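Local coordinates for protein deseasin MCP-01 (PDB 3VV3) that degrades collagen as a collagenolytic serine protease of the subtilisin family, at residues D206-P211 and G241-D246; V133-L138 and I150-Y155; G52-H57 and T257-S262. All coordinates share one frame; numbering follows the deposited sequence.

Contact 1 of 3, residues D206-P211 and G241-D246; sequences DNDQNP and GLTSVD
Asp208, whose backbone N closes an Asx turn on Asp206 OD1, reaches across to Thr243 and Ser244. The contact joins two loops of the subtilase fold, one after strand 195-199 and the other leading into edge strand 247-250. From CB the Asp208 side chain sets CG beside the backbone N, anti to the carbonyl carbon (chi1 -75°), which carries it towards 241-246, where CG lies 3.3 Å from Thr243 OG1. Both oxygens beyond it are gripped twice. Asp208 OD1 accepts Ser244 OG at 2.6 Å, the hydroxyl approaching nearly in line with the C-O bond, and Ser244 N at 3.0 Å from the syn side, 20° out of the carboxylate plane. Asp208 OD2 offers its syn lone pair to Thr243 N at 2.9 Å and takes Thr243 OG1 at 2.8 Å from above the plane, 57° out of it. Donors thus come both near the plane and well off it, which should fix the rotation of the carboxylate. Asp208 OD1 also lies 3.2 Å from Gly241 CA; a CB at that glycine would clash with Asp208 OD1 and with Ser244 OG. With an alanine in place of Asp208, two backbone amides and two hydroxyls would probably lose their shared acceptor, and the 241-245 loop its direct hydrogen bonds to 206-211. One water links Asp206 OD1 to Leu242 N. Asn207 CB touches Ser244 OG, while Asn207 ND2, bonded chiefly to Ala200 O, also gives to a second water that donates to Ser244 O at 2.8 Å.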
loop_
_atom_site.group_PDB
_atom_site.type_symbol
_atom_site.label_atom_id
_atom_site.label_comp_id
_atom_site.label_asym_id
_atom_site.label_seq_id
_atom_site.Cartn_x
_atom_site.Cartn_y
_atom_site.Cartn_z
ATOM N N ASP A 206 10.443 -7.565 13.616
ATOM C CA ASP A 206 9.957 -8.525 14.605
ATOM C C ASP A 206 8.894 -7.898 15.505
ATOM O O ASP A 206 9.186 -6.982 16.277
ATOM C CB ASP A 206 11.161 -9.011 15.424
ATOM C CG ASP A 206 10.771 -9.858 16.618
ATOM O OD1 ASP A 206 9.626 -10.356 16.665
ATOM O OD2 ASP A 206 11.631 -10.028 17.512
ATOM N N ASN A 207 7.657 -8.386 15.401
ATOM C CA ASN A 207 6.540 -7.815 16.150
ATOM C C ASN A 207 6.567 -8.151 17.641
ATOM O O ASN A 207 5.859 -7.526 18.430
ATOM C CB ASN A 207 5.194 -8.234 15.549
ATOM C CG ASN A 207 4.898 -7.542 14.232
ATOM O OD1 ASN A 207 5.655 -6.684 13.784
ATOM N ND2 ASN A 207 3.774 -7.903 13.612
ATOM N N ASP A 208 7.378 -9.135 18.022
ATOM C CA ASP A 208 7.551 -9.436 19.438
ATOM C C ASP A 208 8.309 -8.301 20.130
ATOM O O ASP A 208 8.093 -8.038 21.310
ATOM C CB ASP A 208 8.268 -10.775 19.648
ATOM C CG ASP A 208 7.368 -11.969 19.379
ATOM O OD1 ASP A 208 6.387 -11.826 18.622
ATOM O OD2 ASP A 208 7.645 -13.061 19.926
ATOM N N GLN A 209 9.189 -7.627 19.391
ATOM C CA GLN A 209 9.943 -6.496 19.943
ATOM C C GLN A 209 9.331 -5.157 19.564
ATOM O O GLN A 209 9.566 -4.144 20.226
ATOM C CB GLN A 209 11.385 -6.531 19.446
ATOM C CG GLN A 209 12.096 -7.839 19.712
ATOM C CD GLN A 209 12.981 -7.779 20.934
ATOM O OE1 GLN A 209 13.653 -6.774 21.175
ATOM N NE2 GLN A 209 12.995 -8.859 21.712
ATOM N N ASN A 210 8.561 -5.157 18.482
ATOM C CA ASN A 210 7.986 -3.944 17.924
ATOM C C ASN A 210 6.505 -4.174 17.653
ATOM O O ASN A 210 6.129 -4.466 16.523
ATOM C CB ASN A 210 8.685 -3.598 16.604
ATOM C CG ASN A 210 10.202 -3.558 16.733
ATOM O OD1 ASN A 210 10.763 -2.558 17.174
ATOM N ND2 ASN A 210 10.870 -4.646 16.349
ATOM N N PRO A 211 5.662 -4.065 18.693
ATOM C CA PRO A 211 4.240 -4.400 18.549
ATOM C C PRO A 211 3.521 -3.604 17.460
ATOM O O PRO A 211 3.772 -2.416 17.269
ATOM C CB PRO A 211 3.662 -4.071 19.930
ATOM C CG PRO A 211 4.824 -4.243 20.857
ATOM C CD PRO A 211 6.009 -3.734 20.087
ATOM N N GLY A 241 6.726 -12.665 14.091
ATOM C CA GLY A 241 6.767 -12.635 15.545
ATOM C C GLY A 241 6.583 -14.030 16.110
ATOM O O GLY A 241 5.537 -14.638 15.922
ATOM N N LEU A 242 7.598 -14.540 16.802
ATOM C CA LEU A 242 7.548 -15.905 17.333
ATOM C C LEU A 242 6.297 -16.161 18.181
ATOM O O LEU A 242 5.703 -17.242 18.119
ATOM C CB LEU A 242 8.820 -16.216 18.138
ATOM C CG LEU A 242 8.876 -17.564 18.855
ATOM C CD1 LEU A 242 8.822 -18.725 17.866
ATOM C CD2 LEU A 242 10.140 -17.643 19.697
ATOM N N THR A 243 5.883 -15.162 18.954
ATOM C CA THR A 243 4.700 -15.310 19.794
ATOM C C THR A 243 3.533 -14.441 19.326
ATOM O O THR A 243 2.374 -14.736 19.640
ATOM C CB THR A 243 5.007 -15.009 21.281
ATOM O OG1 THR A 243 5.364 -13.630 21.438
ATOM C CG2 THR A 243 6.154 -15.891 21.789
ATOM N N SER A 244 3.831 -13.387 18.568
ATOM C CA SER A 244 2.807 -12.401 18.210
ATOM C C SER A 244 2.246 -12.559 16.792
ATOM O O SER A 244 1.278 -11.885 16.423
ATOM C CB SER A 244 3.337 -10.976 18.409
ATOM O OG SER A 244 4.360 -10.681 17.476
ATOM N N VAL A 245 2.856 -13.429 15.992
ATOM C CA VAL A 245 2.305 -13.768 14.679
ATOM C C VAL A 245 2.138 -15.287 14.607
ATOM O O VAL A 245 2.989 -16.033 15.095
ATOM C CB VAL A 245 3.197 -13.241 13.526
ATOM C CG1 VAL A 245 2.586 -13.592 12.159
ATOM C CG2 VAL A 245 3.380 -11.729 13.655
ATOM N N ASP A 246 1.051 -15.749 13.999
ATOM C CA ASP A 246 0.671 -17.158 14.130
ATOM C C ASP A 246 1.096 -18.064 12.979
ATOM O O ASP A 246 1.507 -19.204 13.201
ATOM C CB ASP A 246 -0.844 -17.255 14.333
ATOM C CG ASP A 246 -1.299 -16.533 15.578
ATOM O OD1 ASP A 246 -0.700 -16.790 16.649
ATOM O OD2 ASP A 246 -2.245 -15.713 15.488
HETATM O O HOH W 1 10.142 -13.124 17.160
HETATM O O HOH W 2 1.641 -9.253 15.531
#

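Contact 2 of 3, residues V133-L138 and I150-Y155; sequences VGCKFL and IKCIDY
Cys135 and Cys152 are joined SG to SG at 2.0 Å, a disulfide that ties strand 131-136 to helix 146-161, the helix of the crossover from that strand to strand 166-171 in the parallel sheet. The short axes run nearly antiparallel, at 156° and 8.5 Å apart, and Cys135 and Cys152 each point their side chains at the other segment. Cys135 holds its SG anti to the backbone N, whereas Cys152 keeps its SG beside its own N; a chi3 of -75° makes the bridge left-handed. Phe137 approaches the Cys152 sulfur chiefly with its CB, 3.7 Å from SG. Its ring is turned obliquely to that sulfur, whose line to the centroid lies 61° off the ring normal. At the other end, Val133 CG2 meets the edge of the Tyr155 ring, near the ring plane, at 4.1 Å from CE2, and the two side chains slant across one another. The Tyr155 hydroxyl bonds to Asp86, a calcium ligand, so this aromatic ring extends from the strand-helix interface towards a metal site. Apart from the disulfide, the two segments meet through apolar and sulfur contacts, so the buried bridge is their one covalent cross-link and probably limits how far strand and helix can separate.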
loop_
_atom_site.group_PDB
_atom_site.type_symbol
_atom_site.label_atom_id
_atom_site.label_comp_id
_atom_site.label_asym_id
_atom_site.label_seq_id
_atom_site.Cartn_x
_atom_site.Cartn_y
_atom_site.Cartn_z
ATOM N N VAL A 133 -20.025 -9.206 3.828
ATOM C CA VAL A 133 -20.582 -7.940 4.311
ATOM C C VAL A 133 -19.451 -6.946 4.564
ATOM O O VAL A 133 -18.430 -7.288 5.161
ATOM C CB VAL A 133 -21.435 -8.123 5.602
ATOM C CG1 VAL A 133 -20.709 -8.970 6.636
ATOM C CG2 VAL A 133 -21.834 -6.762 6.187
ATOM N N GLY A 134 -19.624 -5.718 4.090
ATOM C CA GLY A 134 -18.569 -4.732 4.230
ATOM C C GLY A 134 -18.850 -3.711 5.304
ATOM O O GLY A 134 -19.996 -3.316 5.511
ATOM N N CYS A 135 -17.801 -3.302 6.010
ATOM C CA CYS A 135 -17.864 -2.082 6.802
ATOM C C CYS A 135 -16.683 -1.208 6.400
ATOM O O CYS A 135 -15.518 -1.593 6.554
ATOM C CB CYS A 135 -17.845 -2.359 8.307
ATOM S SG CYS A 135 -18.046 -0.847 9.302
ATOM N N LYS A 136 -17.014 -0.050 5.847
ATOM C CA LYS A 136 -16.037 0.912 5.371
ATOM C C LYS A 136 -15.702 1.877 6.496
ATOM O O LYS A 136 -16.554 2.669 6.902
ATOM C CB LYS A 136 -16.628 1.664 4.170
ATOM C CG LYS A 136 -15.807 2.846 3.675
ATOM C CD LYS A 136 -16.447 3.451 2.423
ATOM C CE LYS A 136 -15.601 4.601 1.887
ATOM N NZ LYS A 136 -14.225 4.127 1.497
ATOM N N PHE A 137 -14.478 1.801 7.026
ATOM C CA PHE A 137 -14.030 2.778 8.023
ATOM C C PHE A 137 -12.857 3.614 7.501
ATOM O O PHE A 137 -12.423 4.553 8.164
ATOM C CB PHE A 137 -13.682 2.126 9.380
ATOM C CG PHE A 137 -12.293 1.533 9.447
ATOM C CD1 PHE A 137 -11.996 0.346 8.787
ATOM C CD2 PHE A 137 -11.291 2.159 10.176
ATOM C CE1 PHE A 137 -10.715 -0.209 8.849
ATOM C CE2 PHE A 137 -10.008 1.608 10.249
ATOM C CZ PHE A 137 -9.723 0.423 9.583
ATOM N N LEU A 138 -12.364 3.271 6.312
ATOM C CA LEU A 138 -11.306 4.031 5.661
ATOM C C LEU A 138 -11.854 4.736 4.433
ATOM O O LEU A 138 -12.480 4.110 3.582
ATOM C CB LEU A 138 -10.159 3.105 5.247
ATOM C CG LEU A 138 -9.456 2.451 6.433
ATOM C CD1 LEU A 138 -8.525 1.342 5.967
ATOM C CD2 LEU A 138 -8.707 3.500 7.257
ATOM N N ILE A 150 -13.757 0.352 15.526
ATOM C CA ILE A 150 -14.606 -0.192 16.596
ATOM C C ILE A 150 -16.089 -0.197 16.203
ATOM O O ILE A 150 -16.810 -1.165 16.471
ATOM C CB ILE A 150 -14.370 0.555 17.934
ATOM C CG1 ILE A 150 -12.987 0.204 18.490
ATOM C CG2 ILE A 150 -15.434 0.190 18.947
ATOM C CD1 ILE A 150 -12.530 1.127 19.624
ATOM N N LYS A 151 -16.551 0.867 15.554
ATOM C CA LYS A 151 -17.921 0.886 15.058
ATOM C C LYS A 151 -18.163 -0.297 14.124
ATOM O O LYS A 151 -19.224 -0.916 14.163
ATOM C CB LYS A 151 -18.248 2.202 14.343
ATOM C CG LYS A 151 -18.366 3.391 15.279
ATOM C CD LYS A 151 -18.539 4.708 14.511
ATOM C CE LYS A 151 -19.922 4.850 13.906
ATOM N NZ LYS A 151 -20.068 6.191 13.241
ATOM N N CYS A 152 -17.176 -0.608 13.290
ATOM C CA CYS A 152 -17.274 -1.750 12.380
ATOM C C CYS A 152 -17.364 -3.072 13.125
ATOM O O CYS A 152 -18.217 -3.907 12.823
ATOM C CB CYS A 152 -16.083 -1.782 11.416
ATOM S SG CYS A 152 -16.207 -0.540 10.104
ATOM N N ILE A 153 -16.472 -3.271 14.086
ATOM C CA ILE A 153 -16.487 -4.513 14.856
ATOM C C ILE A 153 -17.811 -4.678 15.603
ATOM O O ILE A 153 -18.434 -5.734 15.540
ATOM C CB ILE A 153 -15.281 -4.605 15.816
ATOM C CG1 ILE A 153 -13.979 -4.562 15.011
ATOM C CG2 ILE A 153 -15.367 -5.880 16.665
ATOM C CD1 ILE A 153 -12.741 -4.248 15.833
ATOM N N ASP A 154 -18.252 -3.620 16.274
ATOM C CA ASP A 154 -19.538 -3.650 16.967
ATOM C C ASP A 154 -20.685 -3.985 16.005
ATOM O O ASP A 154 -21.602 -4.736 16.355
ATOM C CB ASP A 154 -19.818 -2.305 17.646
ATOM C CG ASP A 154 -18.911 -2.040 18.844
ATOM O OD1 ASP A 154 -18.135 -2.932 19.250
ATOM O OD2 ASP A 154 -18.988 -0.913 19.386
ATOM N N TYR A 155 -20.645 -3.415 14.804
ATOM C CA TYR A 155 -21.697 -3.670 13.810
ATOM C C TYR A 155 -21.741 -5.142 13.434
ATOM O O TYR A 155 -22.810 -5.757 13.396
ATOM C CB TYR A 155 -21.464 -2.825 12.551
ATOM C CG TYR A 155 -22.355 -3.154 11.367
ATOM C CD1 TYR A 155 -23.668 -2.693 11.311
ATOM C CD2 TYR A 155 -21.868 -3.878 10.278
ATOM C CE1 TYR A 155 -24.489 -2.978 10.222
ATOM C CE2 TYR A 155 -22.687 -4.163 9.176
ATOM C CZ TYR A 155 -23.992 -3.705 9.161
ATOM O OH TYR A 155 -24.803 -3.970 8.081
#

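Contact 3 of 3, residues G52-H57 and T257-S262; sequences GVDYSH and TVPGNS
Asp54 OD2 takes one hydrogen bond from each of two waters, both at 2.7 Å, and each water passes the link on to the opposite turn: the first accepts Asn261 N at 2.8 Å, the second Gly260 N at 3.0 Å. Water thus carries the link from Asp54 to Gly260 and Asn261, while OD2 itself rests 3.4 Å from Pro259 CA. The other oxygen, OD1, stays within its own segment, where it receives Ser56 OG on its syn lone pair and Ser56 N from above the carboxylate plane. The latter bond makes an Asx turn at the start of the type I turn Asp54 to His57. Both oxygens are engaged, which should limit rotation of the carboxylate.

His57 loses more surface to the other segment than any other residue here. Its ring, set opposite the backbone N (chi1 -171°), is sandwiched by two CH-pi contacts. Thr257 CG2 lies over one face, 3.8 Å from the centroid and 20° off the normal, and Asn261 CA over the opposite face, 4.0 Å from the centroid and 27° off. At the ring edge, His57 ND1 gives a weak hydrogen bond to Val258 O at 3.1 Å, and CE1 points close to Ser262 O. These edge partners belong to the antiparallel hairpin 254-258/262-266, where Val258 and Ser262 form a hydrogen-bonded pair. Tyr263 of strand 262-266 meets the His57 ring edge-to-face. Helix 105-114 touches both segments: Thr107 accepts Thr257 OG1 through its O and Asp54 N through its OG1, and Pro259 packs on Thr107.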
loop_
_atom_site.group_PDB
_atom_site.type_symbol
_atom_site.label_atom_id
_atom_site.label_comp_id
_atom_site.label_asym_id
_atom_site.label_seq_id
_atom_site.Cartn_x
_atom_site.Cartn_y
_atom_site.Cartn_z
ATOM N N GLY A 52 -14.203 -0.558 2.264
ATOM C CA GLY A 52 -15.498 -0.893 1.694
ATOM C C GLY A 52 -15.451 -2.158 0.843
ATOM O O GLY A 52 -14.435 -2.851 0.792
ATOM N N VAL A 53 -16.565 -2.453 0.180
ATOM C CA VAL A 53 -16.669 -3.580 -0.743
ATOM C C VAL A 53 -17.437 -3.107 -1.964
ATOM O O VAL A 53 -18.530 -2.572 -1.832
ATOM C CB VAL A 53 -17.453 -4.753 -0.114
ATOM C CG1 VAL A 53 -17.595 -5.905 -1.111
ATOM C CG2 VAL A 53 -16.765 -5.227 1.170
ATOM N N ASP A 54 -16.865 -3.265 -3.152
ATOM C CA ASP A 54 -17.625 -2.943 -4.356
ATOM C C ASP A 54 -18.530 -4.114 -4.716
ATOM O O ASP A 54 -18.170 -4.966 -5.539
ATOM C CB ASP A 54 -16.719 -2.606 -5.541
ATOM C CG ASP A 54 -17.511 -2.170 -6.768
ATOM O OD1 ASP A 54 -18.760 -2.135 -6.695
ATOM O OD2 ASP A 54 -16.891 -1.866 -7.808
ATOM N N TYR A 55 -19.711 -4.133 -4.100
ATOM C CA TYR A 55 -20.681 -5.206 -4.290
ATOM C C TYR A 55 -21.309 -5.168 -5.682
ATOM O O TYR A 55 -22.110 -6.037 -6.026
ATOM C CB TYR A 55 -21.777 -5.126 -3.210
ATOM C CG TYR A 55 -22.325 -3.727 -3.059
ATOM C CD1 TYR A 55 -23.254 -3.226 -3.966
ATOM C CD2 TYR A 55 -21.889 -2.894 -2.039
ATOM C CE1 TYR A 55 -23.744 -1.944 -3.848
ATOM C CE2 TYR A 55 -22.373 -1.607 -1.910
ATOM C CZ TYR A 55 -23.297 -1.135 -2.823
ATOM O OH TYR A 55 -23.782 0.138 -2.713
ATOM N N SER A 56 -20.952 -4.159 -6.474
ATOM C CA SER A 56 -21.464 -4.044 -7.845
ATOM C C SER A 56 -20.518 -4.670 -8.874
ATOM O O SER A 56 -20.878 -4.839 -10.039
ATOM C CB SER A 56 -21.739 -2.579 -8.205
ATOM O OG SER A 56 -20.560 -1.912 -8.638
ATOM N N HIS A 57 -19.306 -5.007 -8.446
ATOM C CA HIS A 57 -18.345 -5.663 -9.330
ATOM C C HIS A 57 -18.916 -6.992 -9.840
ATOM O O HIS A 57 -19.409 -7.813 -9.060
ATOM C CB HIS A 57 -17.014 -5.901 -8.597
ATOM C CG HIS A 57 -15.907 -6.374 -9.487
ATOM N ND1 HIS A 57 -14.741 -5.662 -9.675
ATOM C CD2 HIS A 57 -15.795 -7.484 -10.252
ATOM C CE1 HIS A 57 -13.954 -6.320 -10.509
ATOM N NE2 HIS A 57 -14.571 -7.429 -10.873
ATOM N N THR A 257 -9.923 -8.584 -7.518
ATOM C CA THR A 257 -10.876 -7.576 -7.961
ATOM C C THR A 257 -10.578 -6.184 -7.408
ATOM O O THR A 257 -10.236 -6.041 -6.232
ATOM C CB THR A 257 -12.288 -7.952 -7.470
ATOM O OG1 THR A 257 -12.225 -8.297 -6.078
ATOM C CG2 THR A 257 -12.823 -9.166 -8.234
ATOM N N VAL A 258 -10.741 -5.164 -8.250
ATOM C CA VAL A 258 -10.784 -3.769 -7.797
ATOM C C VAL A 258 -11.978 -3.055 -8.449
ATOM O O VAL A 258 -12.512 -3.532 -9.447
ATOM C CB VAL A 258 -9.475 -3.001 -8.079
ATOM C CG1 VAL A 258 -8.309 -3.611 -7.282
ATOM C CG2 VAL A 258 -9.165 -2.993 -9.570
ATOM N N PRO A 259 -12.403 -1.916 -7.886
ATOM C CA PRO A 259 -13.601 -1.246 -8.410
ATOM C C PRO A 259 -13.491 -0.829 -9.878
ATOM O O PRO A 259 -12.399 -0.780 -10.450
ATOM C CB PRO A 259 -13.745 -0.023 -7.497
ATOM C CG PRO A 259 -13.082 -0.451 -6.207
ATOM C CD PRO A 259 -11.895 -1.256 -6.671
ATOM N N GLY A 260 -14.634 -0.535 -10.486
ATOM C CA GLY A 260 -14.671 -0.236 -11.906
ATOM C C GLY A 260 -14.483 -1.476 -12.765
ATOM O O GLY A 260 -13.854 -1.408 -13.822
ATOM N N ASN A 261 -15.006 -2.610 -12.297
ATOM C CA ASN A 261 -14.983 -3.859 -13.064
ATOM C C ASN A 261 -13.588 -4.185 -13.587
ATOM O O ASN A 261 -13.411 -4.540 -14.755
ATOM C CB ASN A 261 -15.982 -3.794 -14.226
ATOM C CG ASN A 261 -16.136 -5.121 -14.948
ATOM O OD1 ASN A 261 -15.852 -6.181 -14.395
ATOM N ND2 ASN A 261 -16.594 -5.065 -16.195
ATOM N N SER A 262 -12.598 -4.063 -12.713
ATOM C CA SER A 262 -11.214 -4.300 -13.097
ATOM C C SER A 262 -10.536 -5.265 -12.133
ATOM O O SER A 262 -11.148 -5.750 -11.179
ATOM C CB SER A 262 -10.432 -2.981 -13.142
ATOM O OG SER A 262 -11.016 -2.053 -14.044
HETATM O O HOH W 3 -16.957 -2.708 -10.355
HETATM O O HOH W 4 -17.062 0.583 -9.036
#

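From the N terminus, the chain leaves strand 45-50 and opens contact 3 at 52-57, which closes only when 257-262 returns about 200 residues later, tying the loop after that strand to the hairpin 254-258/262-266. Contacts 1 and 2 both fall within that long span, in series and without crossing. Contact 2 comes first, closing a short loop between strand 131-136 and its following helix; contact 1 then joins the loop before strand 222-228 to the loop after it, at the far end of the parallel sheet. Contacts 2 and 3 touch, Gly134 CA packing on Val53 CG2 at 3.6 Å. Contact 1 stands apart, its centre 33 Å from that of contact 3, on the other side of the chain's centre.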